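Local atomic coordinates of short-chain dehydrogenase/reductase SDR (Burkholderia phymatum, PDB entry 5IG2), a protein that binds NAD and, as a member of the short-chain dehydrogenase/reductase family, probably oxidises or reduces substrates at a CH-OH group. Residues B[114-126]-B[163-175]. Numbering follows the deposited sequence.
Sequences DWAWVFGVNVMGV and IYNASKHAVVSLT. With NAD (nicotinamide-adenine-dinucleotide), chain F; ACT (acetate ion), chain G.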
loop_
_atom_site.group_PDB
_atom_site.type_symbol
_atom_site.label_atom_id
_atom_site.label_comp_id
_atom_site.label_asym_id
_atom_site.label_seq_id
_atom_site.Cartn_x
_atom_site.Cartn_y
_atom_site.Cartn_z
ATOM N N ASP B 114 -9.673 -52.644 29.068
ATOM C CA ASP B 114 -9.592 -51.249 29.498
ATOM C C ASP B 114 -8.958 -51.147 30.880
ATOM O O ASP B 114 -8.088 -50.298 31.120
ATOM C CB ASP B 114 -10.978 -50.600 29.517
ATOM C CG ASP B 114 -11.584 -50.425 28.131
ATOM O OD1 ASP B 114 -10.837 -50.349 27.130
ATOM O OD2 ASP B 114 -12.835 -50.368 28.058
ATOM N N TRP B 115 -9.408 -51.993 31.811
ATOM C CA TRP B 115 -8.828 -52.006 33.150
ATOM C C TRP B 115 -7.343 -52.348 33.102
ATOM O O TRP B 115 -6.523 -51.685 33.743
ATOM C CB TRP B 115 -9.567 -53.010 34.037
ATOM C CG TRP B 115 -10.950 -52.607 34.452
ATOM C CD1 TRP B 115 -12.120 -52.912 33.816
ATOM C CD2 TRP B 115 -11.312 -51.860 35.621
ATOM N NE1 TRP B 115 -13.185 -52.376 34.502
ATOM C CE2 TRP B 115 -12.719 -51.730 35.615
ATOM C CE3 TRP B 115 -10.587 -51.282 36.665
ATOM C CZ2 TRP B 115 -13.414 -51.045 36.618
ATOM C CZ3 TRP B 115 -11.280 -50.600 37.659
ATOM C CH2 TRP B 115 -12.677 -50.486 37.627
ATOM N N ALA B 116 -6.984 -53.405 32.369
ATOM C CA ALA B 116 -5.582 -53.808 32.288
ATOM C C ALA B 116 -4.713 -52.706 31.687
ATOM O O ALA B 116 -3.571 -52.497 32.118
ATOM C CB ALA B 116 -5.457 -55.089 31.464
ATOM N N TRP B 117 -5.222 -52.011 30.672
ATOM C CA TRP B 117 -4.439 -50.970 30.018
ATOM C C TRP B 117 -4.177 -49.808 30.969
ATOM O O TRP B 117 -3.023 -49.429 31.210
ATOM C CB TRP B 117 -5.170 -50.483 28.768
ATOM C CG TRP B 117 -4.478 -49.344 28.044
ATOM C CD1 TRP B 117 -3.138 -49.205 27.818
ATOM C CD2 TRP B 117 -5.108 -48.190 27.466
ATOM N NE1 TRP B 117 -2.896 -48.040 27.118
ATOM C CE2 TRP B 117 -4.088 -47.398 26.895
ATOM C CE3 TRP B 117 -6.436 -47.752 27.374
ATOM C CZ2 TRP B 117 -4.356 -46.190 26.230
ATOM C CZ3 TRP B 117 -6.703 -46.542 26.721
ATOM C CH2 TRP B 117 -5.664 -45.777 26.158
ATOM N N VAL B 118 -5.248 -49.236 31.528
ATOM C CA VAL B 118 -5.110 -48.047 32.367
ATOM C C VAL B 118 -4.309 -48.367 33.617
ATOM O O VAL B 118 -3.432 -47.596 34.023
ATOM C CB VAL B 118 -6.494 -47.473 32.725
ATOM C CG1 VAL B 118 -6.350 -46.229 33.610
ATOM C CG2 VAL B 118 -7.278 -47.156 31.462
ATOM N N PHE B 119 -4.591 -49.503 34.251
ATOM C CA PHE B 119 -3.864 -49.802 35.476
ATOM C C PHE B 119 -2.422 -50.191 35.186
ATOM O O PHE B 119 -1.531 -49.915 36.001
ATOM C CB PHE B 119 -4.596 -50.881 36.278
ATOM C CG PHE B 119 -5.579 -50.304 37.266
ATOM C CD1 PHE B 119 -6.781 -49.772 36.829
ATOM C CD2 PHE B 119 -5.274 -50.239 38.617
ATOM C CE1 PHE B 119 -7.685 -49.207 37.729
ATOM C CE2 PHE B 119 -6.165 -49.683 39.524
ATOM C CZ PHE B 119 -7.376 -49.167 39.080
ATOM N N GLY B 120 -2.168 -50.792 34.023
ATOM C CA GLY B 120 -0.802 -51.139 33.670
ATOM C C GLY B 120 0.086 -49.918 33.525
ATOM O O GLY B 120 1.236 -49.916 33.970
ATOM N N VAL B 121 -0.431 -48.859 32.905
ATOM C CA VAL B 121 0.371 -47.648 32.763
ATOM C C VAL B 121 0.325 -46.823 34.038
ATOM O O VAL B 121 1.369 -46.458 34.597
ATOM C CB VAL B 121 -0.100 -46.816 31.556
ATOM C CG1 VAL B 121 0.813 -45.589 31.381
ATOM C CG2 VAL B 121 -0.162 -47.686 30.285
ATOM N N ASN B 122 -0.888 -46.516 34.508
ATOM C CA ASN B 122 -1.077 -45.501 35.540
ATOM C C ASN B 122 -0.661 -45.980 36.920
ATOM O O ASN B 122 -0.208 -45.172 37.737
ATOM C CB ASN B 122 -2.543 -45.060 35.589
ATOM C CG ASN B 122 -2.967 -44.285 34.359
ATOM O OD1 ASN B 122 -2.248 -44.241 33.363
ATOM N ND2 ASN B 122 -4.146 -43.653 34.429
ATOM N N VAL B 123 -0.815 -47.269 37.210
ATOM C CA VAL B 123 -0.422 -47.788 38.514
ATOM C C VAL B 123 0.887 -48.565 38.401
ATOM O O VAL B 123 1.878 -48.223 39.058
ATOM C CB VAL B 123 -1.534 -48.657 39.123
ATOM C CG1 VAL B 123 -1.046 -49.286 40.438
ATOM C CG2 VAL B 123 -2.792 -47.809 39.333
ATOM N N MET B 124 0.906 -49.611 37.572
ATOM C CA MET B 124 2.095 -50.452 37.482
ATOM C C MET B 124 3.306 -49.674 36.979
ATOM O O MET B 124 4.437 -49.938 37.407
ATOM C CB MET B 124 1.813 -51.658 36.592
ATOM C CG MET B 124 0.767 -52.583 37.190
ATOM S SD MET B 124 1.150 -53.042 38.914
ATOM C CE MET B 124 -0.491 -53.469 39.512
ATOM N N GLY B 125 3.104 -48.723 36.061
ATOM C CA GLY B 125 4.229 -47.910 35.612
ATOM C C GLY B 125 4.860 -47.138 36.758
ATOM O O GLY B 125 6.085 -47.092 36.894
ATOM N N VAL B 126 4.028 -46.540 37.609
ATOM C CA VAL B 126 4.532 -45.852 38.794
ATOM C C VAL B 126 5.184 -46.847 39.742
ATOM O O VAL B 126 6.245 -46.577 40.318
ATOM C CB VAL B 126 3.387 -45.087 39.484
ATOM C CG1 VAL B 126 3.842 -44.568 40.851
ATOM C CG2 VAL B 126 2.908 -43.951 38.590
ATOM N N ILE B 163 -12.427 -45.992 35.912
ATOM C CA ILE B 163 -11.164 -46.724 35.793
ATOM C C ILE B 163 -9.996 -45.777 35.995
ATOM O O ILE B 163 -9.043 -46.075 36.728
ATOM C CB ILE B 163 -11.064 -47.443 34.435
ATOM C CG1 ILE B 163 -12.123 -48.540 34.332
ATOM C CG2 ILE B 163 -9.690 -48.070 34.276
ATOM C CD1 ILE B 163 -12.100 -49.258 32.990
ATOM N N TYR B 164 -10.066 -44.617 35.354
ATOM C CA TYR B 164 -9.037 -43.598 35.509
ATOM C C TYR B 164 -8.997 -43.079 36.943
ATOM O O TYR B 164 -7.921 -42.994 37.552
ATOM C CB TYR B 164 -9.309 -42.469 34.518
ATOM C CG TYR B 164 -8.284 -41.360 34.492
ATOM C CD1 TYR B 164 -7.088 -41.506 33.786
ATOM C CD2 TYR B 164 -8.525 -40.148 35.144
ATOM C CE1 TYR B 164 -6.148 -40.477 33.735
ATOM C CE2 TYR B 164 -7.596 -39.105 35.095
ATOM C CZ TYR B 164 -6.412 -39.279 34.389
ATOM O OH TYR B 164 -5.493 -38.254 34.354
ATOM N N ASN B 165 -10.169 -42.741 37.502
ATOM C CA ASN B 165 -10.247 -42.301 38.896
ATOM C C ASN B 165 -9.568 -43.299 39.814
ATOM O O ASN B 165 -8.720 -42.932 40.633
ATOM C CB ASN B 165 -11.706 -42.125 39.335
ATOM C CG ASN B 165 -12.447 -41.065 38.534
ATOM O OD1 ASN B 165 -11.837 -40.225 37.870
ATOM N ND2 ASN B 165 -13.790 -41.094 38.613
ATOM N N ALA B 166 -9.942 -44.576 39.685
ATOM C CA ALA B 166 -9.422 -45.609 40.575
ATOM C C ALA B 166 -7.906 -45.690 40.482
ATOM O O ALA B 166 -7.214 -45.778 41.508
ATOM C CB ALA B 166 -10.066 -46.958 40.245
ATOM N N SER B 167 -7.369 -45.619 39.263
ATOM C CA SER B 167 -5.919 -45.699 39.104
ATOM C C SER B 167 -5.235 -44.505 39.761
ATOM O O SER B 167 -4.165 -44.645 40.366
ATOM C CB SER B 167 -5.545 -45.810 37.616
ATOM O OG SER B 167 -5.783 -44.607 36.898
ATOM N N LYS B 168 -5.853 -43.330 39.685
ATOM C CA LYS B 168 -5.236 -42.144 40.255
ATOM C C LYS B 168 -5.377 -42.095 41.776
ATOM O O LYS B 168 -4.485 -41.582 42.457
ATOM C CB LYS B 168 -5.825 -40.892 39.596
ATOM C CG LYS B 168 -5.498 -40.787 38.095
ATOM C CD LYS B 168 -3.987 -40.819 37.860
ATOM C CE LYS B 168 -3.630 -40.453 36.420
ATOM N NZ LYS B 168 -2.148 -40.316 36.238
ATOM N N HIS B 169 -6.469 -42.620 42.336
ATOM C CA HIS B 169 -6.520 -42.749 43.790
ATOM C C HIS B 169 -5.466 -43.732 44.281
ATOM O O HIS B 169 -4.899 -43.552 45.368
ATOM C CB HIS B 169 -7.917 -43.191 44.248
ATOM C CG HIS B 169 -8.940 -42.094 44.219
ATOM N ND1 HIS B 169 -9.478 -41.548 45.366
ATOM C CD2 HIS B 169 -9.509 -41.430 43.185
ATOM C CE1 HIS B 169 -10.348 -40.607 45.039
ATOM N NE2 HIS B 169 -10.384 -40.514 43.722
ATOM N N ALA B 170 -5.190 -44.772 43.491
ATOM C CA ALA B 170 -4.105 -45.690 43.830
ATOM C C ALA B 170 -2.758 -44.961 43.855
ATOM O O ALA B 170 -1.960 -45.152 44.785
ATOM C CB ALA B 170 -4.093 -46.858 42.842
ATOM N N VAL B 171 -2.493 -44.111 42.851
ATOM C CA VAL B 171 -1.244 -43.344 42.832
ATOM C C VAL B 171 -1.170 -42.415 44.040
ATOM O O VAL B 171 -0.121 -42.295 44.688
ATOM C CB VAL B 171 -1.106 -42.562 41.510
ATOM C CG1 VAL B 171 0.148 -41.633 41.528
ATOM C CG2 VAL B 171 -1.050 -43.517 40.328
ATOM N N VAL B 172 -2.284 -41.756 44.372
ATOM C CA VAL B 172 -2.296 -40.856 45.528
ATOM C C VAL B 172 -1.851 -41.595 46.788
ATOM O O VAL B 172 -0.907 -41.181 47.475
ATOM C CB VAL B 172 -3.687 -40.226 45.717
ATOM C CG1 VAL B 172 -3.766 -39.568 47.086
ATOM C CG2 VAL B 172 -3.972 -39.179 44.621
ATOM N N SER B 173 -2.514 -42.711 47.104
ATOM C CA SER B 173 -2.229 -43.386 48.367
ATOM C C SER B 173 -0.870 -44.077 48.349
ATOM O O SER B 173 -0.180 -44.114 49.380
ATOM C CB SER B 173 -3.319 -44.398 48.694
ATOM O OG SER B 173 -3.006 -45.035 49.914
ATOM N N LEU B 174 -0.467 -44.654 47.209
ATOM C CA LEU B 174 0.854 -45.275 47.186
ATOM C C LEU B 174 1.929 -44.225 47.409
ATOM O O LEU B 174 2.929 -44.490 48.081
ATOM C CB LEU B 174 1.096 -46.046 45.883
ATOM C CG LEU B 174 1.502 -45.385 44.567
ATOM C CD1 LEU B 174 2.991 -45.053 44.504
ATOM C CD2 LEU B 174 1.149 -46.306 43.410
ATOM N N THR B 175 1.716 -43.012 46.891
ATOM C CA THR B 175 2.714 -41.965 47.053
ATOM C C THR B 175 2.697 -41.419 48.476
ATOM O O THR B 175 3.755 -41.130 49.047
ATOM C CB THR B 175 2.477 -40.852 46.020
ATOM O OG1 THR B 175 2.381 -41.428 44.701
ATOM C CG2 THR B 175 3.627 -39.803 46.042
HETATM P PA NAD F . 0.021 -36.725 27.131
HETATM O O1A NAD F . -0.750 -37.660 26.285
HETATM O O2A NAD F . 0.319 -35.380 26.449
HETATM O O5B NAD F . 1.388 -37.336 27.673
HETATM C C5B NAD F . 1.429 -38.649 28.261
HETATM C C4B NAD F . 2.517 -39.411 27.557
HETATM O O4B NAD F . 2.625 -40.731 28.134
HETATM C C3B NAD F . 2.322 -39.605 26.043
HETATM O O3B NAD F . 3.434 -39.110 25.307
HETATM C C2B NAD F . 2.197 -41.129 25.885
HETATM O O2B NAD F . 2.790 -41.603 24.682
HETATM C C1B NAD F . 2.980 -41.617 27.096
HETATM N N9A NAD F . 2.666 -42.980 27.504
HETATM C C8A NAD F . 1.434 -43.580 27.533
HETATM N N7A NAD F . 1.469 -44.857 27.833
HETATM C C5A NAD F . 2.818 -45.114 28.020
HETATM C C6A NAD F . 3.523 -46.286 28.346
HETATM N N6A NAD F . 2.950 -47.488 28.460
HETATM N N1A NAD F . 4.862 -46.192 28.501
HETATM C C2A NAD F . 5.449 -45.003 28.319
HETATM N N3A NAD F . 4.892 -43.833 27.983
HETATM C C4A NAD F . 3.566 -43.960 27.842
HETATM O O3 NAD F . -0.772 -36.448 28.479
HETATM P PN NAD F . -0.365 -35.686 29.825
HETATM O O1N NAD F . 0.908 -34.948 29.627
HETATM O O2N NAD F . -1.565 -34.945 30.271
HETATM O O5D NAD F . -0.145 -36.945 30.775
HETATM C C5D NAD F . 0.859 -36.939 31.813
HETATM C C4D NAD F . 0.200 -37.355 33.105
HETATM O O4D NAD F . -0.657 -36.296 33.597
HETATM C C3D NAD F . -0.676 -38.612 33.028
HETATM O O3D NAD F . -0.411 -39.445 34.150
HETATM C C2D NAD F . -2.094 -38.047 33.127
HETATM O O2D NAD F . -2.985 -39.011 33.672
HETATM C C1D NAD F . -1.835 -36.883 34.072
HETATM N N1N NAD F . -2.924 -35.795 34.148
HETATM C C2N NAD F . -3.239 -35.113 33.032
HETATM C C3N NAD F . -4.183 -34.103 33.082
HETATM C C7N NAD F . -4.477 -33.197 31.927
HETATM O O7N NAD F . -5.537 -32.551 31.918
HETATM N N7N NAD F . -3.644 -33.207 30.900
HETATM C C4N NAD F . -4.780 -33.810 34.302
HETATM C C5N NAD F . -4.422 -34.517 35.437
HETATM C C6N NAD F . -3.490 -35.519 35.340
HETATM C C ACT G . -7.653 -35.524 34.347
HETATM O O ACT G . -8.457 -34.752 34.926
HETATM O OXT ACT G . -6.882 -36.179 35.087
HETATM C CH3 ACT G . -7.590 -35.658 32.852
HETATM O O HOH W 1 -0.452 -42.503 36.832
#
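Ile163 is a knob in the hole formed by Asp114, Trp115, Val118 and Phe119. From CB its two branches part: CG2, anti to the backbone N, meets Val118 CB at 3.6 Å, while CG1, anti to the carbonyl carbon, lies over the centre of the Trp115 six-membered ring, 3.5 Å from its centroid and 12° off the normal, a CH-pi contact. An extended chi2 (178°) sets CD1 over the five-membered ring, 3.6 Å from Trp115 NE1, with Asp114 CB also in contact. One turn later Ser167 fills the next hole, formed by Val118, Phe119, Asn122 and Val123, its CB over the Phe119 face and Ala166 CB at that ring's edge. Ser167 OG donates to Tyr164 O (2.8 Å) and accepts a hydrogen bond from Asn122 ND2 at 3.1 Å, nearly in the amide plane and fairly straight (N-H...O 159°). Asn122 OD1 accepts from Val101 N, so both ends of the amide are held. A water accepting from Lys168 NZ (2.8 Å) lies within hydrogen-bonding distance of Asn122 O. Lys168 NZ also donates to NAD O2D and O3D, whereas Tyr164 OH accepts from NAD O2D (2.7 Å) and donates to an acetate. The segment axes approach to 8.8 Å, nearly parallel; helices 112-140 and 162-185 flank the parallel 3-2-1-4-5-6-7 sheet of a Rossmann-type fold. Asn122, Tyr164 and Lys168 are consistent with the Asn-Ser-Tyr-Lys tetrad of classical SDRs, acetate-binding Ser151 probably being the serine.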